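Local coordinates for aldehyde dehydrogenase (Trypanosoma brucei, PDB 5MYP), which probably oxidises aldehydes to carboxylic acids with NAD+ as the cofactor, at residues A[71-74]-A[75-79]. Residues are numbered along the deposited sequence; the frame is centred on the assembly and turned at random.
Sequences ETVV and MEILP
Residues 71-74 continue without a break into 75-79 as one stretch of helix 69-95, and here the hydrogen bonding shifts from i to i+4 towards i to i+5. Met75 N bonds to Glu71 O at 2.9 Å, a normal alpha-helical link. Thr72 O then takes two donors: Glu76 N at 2.8 Å, tilted 32° from the carbonyl plane, and Ile77 N at 3.1 Å, lying in it. Leu78 N reaches back to Val73 O at 2.9 Å, nearly straight at 168°. Pro79 has no N-H to give to the turn before; instead Pro79 CD sits 3.3 Å from Val74 O, and the helix kinks here.

On the side of the helix turned to the second subunit, Val73 CG1, anti to its own N (chi1 168°), meets Leu78 CG at 3.8 Å as the side chains cross. Branched apolar side chains suit this face, which packs on Leu489 and Leu488 of the second subunit. Glu76 extends beyond CG, so that its buried OE2 forms a salt bridge with Arg67 and OE1 accepts hydrogen bonds from the N of Leu131 and of Leu132. Glu71 OE1 is hydrogen-bonded to the hydroxyl of Tyr477 of the second subunit, and OE2 accepts from Asn254 N. The arrangement is a pi-bulge followed by a proline kink, within a helix at the dimer interface.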
loop_
_atom_site.group_PDB
_atom_site.type_symbol
_atom_site.label_atom_id
_atom_site.label_comp_id
_atom_site.label_asym_id
_atom_site.label_seq_id
_atom_site.Cartn_x
_atom_site.Cartn_y
_atom_site.Cartn_z
ATOM N N GLU A 71 -34.050 -1.394 1.159
ATOM C CA GLU A 71 -32.816 -0.649 1.443
ATOM C C GLU A 71 -31.608 -1.592 1.417
ATOM O O GLU A 71 -30.576 -1.268 0.833
ATOM C CB GLU A 71 -32.899 0.073 2.791
ATOM C CG GLU A 71 -31.860 1.176 2.960
ATOM C CD GLU A 71 -32.079 2.022 4.206
ATOM O OE1 GLU A 71 -33.213 2.500 4.419
ATOM O OE2 GLU A 71 -31.114 2.220 4.973
ATOM N N THR A 72 -31.758 -2.759 2.038
ATOM C CA THR A 72 -30.712 -3.787 2.040
ATOM C C THR A 72 -30.424 -4.330 0.638
ATOM O O THR A 72 -29.265 -4.591 0.304
ATOM C CB THR A 72 -31.081 -4.947 2.988
ATOM O OG1 THR A 72 -31.253 -4.430 4.311
ATOM C CG2 THR A 72 -29.992 -6.027 3.008
ATOM N N VAL A 73 -31.467 -4.494 -0.174
ATOM C CA VAL A 73 -31.292 -4.922 -1.568
ATOM C C VAL A 73 -30.455 -3.905 -2.357
ATOM O O VAL A 73 -29.511 -4.283 -3.052
ATOM C CB VAL A 73 -32.656 -5.196 -2.259
ATOM C CG1 VAL A 73 -32.505 -5.353 -3.769
ATOM C CG2 VAL A 73 -33.307 -6.441 -1.666
ATOM N N VAL A 74 -30.801 -2.626 -2.228
ATOM C CA VAL A 74 -30.100 -1.540 -2.927
ATOM C C VAL A 74 -28.654 -1.380 -2.433
ATOM O O VAL A 74 -27.742 -1.214 -3.242
ATOM C CB VAL A 74 -30.875 -0.197 -2.794
ATOM C CG1 VAL A 74 -30.053 0.998 -3.277
ATOM C CG2 VAL A 74 -32.189 -0.266 -3.560
ATOM N N MET A 75 -28.455 -1.442 -1.117
ATOM C CA MET A 75 -27.159 -1.118 -0.505
ATOM C C MET A 75 -26.189 -2.298 -0.378
ATOM O O MET A 75 -24.976 -2.081 -0.358
ATOM C CB MET A 75 -27.368 -0.483 0.878
ATOM C CG MET A 75 -28.157 0.824 0.874
ATOM S SD MET A 75 -27.435 2.146 -0.118
ATOM C CE MET A 75 -25.878 2.408 0.721
ATOM N N GLU A 76 -26.707 -3.525 -0.282
ATOM C CA GLU A 76 -25.865 -4.705 -0.030
ATOM C C GLU A 76 -26.003 -5.817 -1.072
ATOM O O GLU A 76 -25.000 -6.231 -1.648
ATOM C CB GLU A 76 -26.115 -5.253 1.377
ATOM C CG GLU A 76 -25.784 -4.254 2.477
ATOM C CD GLU A 76 -25.635 -4.891 3.850
ATOM O OE1 GLU A 76 -24.631 -5.596 4.089
ATOM O OE2 GLU A 76 -26.533 -4.675 4.681
ATOM N N ILE A 77 -27.229 -6.275 -1.331
ATOM C CA ILE A 77 -27.447 -7.461 -2.170
ATOM C C ILE A 77 -27.043 -7.203 -3.623
ATOM O O ILE A 77 -26.256 -7.960 -4.187
ATOM C CB ILE A 77 -28.917 -7.960 -2.123
ATOM C CG1 ILE A 77 -29.359 -8.293 -0.683
ATOM C CG2 ILE A 77 -29.115 -9.170 -3.040
ATOM C CD1 ILE A 77 -28.573 -9.399 -0.001
ATOM N N LEU A 78 -27.576 -6.140 -4.217
ATOM C CA LEU A 78 -27.277 -5.812 -5.618
ATOM C C LEU A 78 -25.798 -5.467 -5.879
ATOM O O LEU A 78 -25.236 -5.950 -6.858
ATOM C CB LEU A 78 -28.206 -4.704 -6.153
ATOM C CG LEU A 78 -29.681 -5.073 -6.356
ATOM C CD1 LEU A 78 -30.472 -3.836 -6.764
ATOM C CD2 LEU A 78 -29.859 -6.189 -7.377
ATOM N N PRO A 79 -25.167 -4.639 -5.015
ATOM C CA PRO A 79 -23.716 -4.415 -5.160
ATOM C C PRO A 79 -22.859 -5.681 -5.063
ATOM O O PRO A 79 -21.888 -5.810 -5.803
ATOM C CB PRO A 79 -23.395 -3.459 -4.007
ATOM C CG PRO A 79 -24.646 -2.687 -3.829
ATOM C CD PRO A 79 -25.764 -3.667 -4.082
#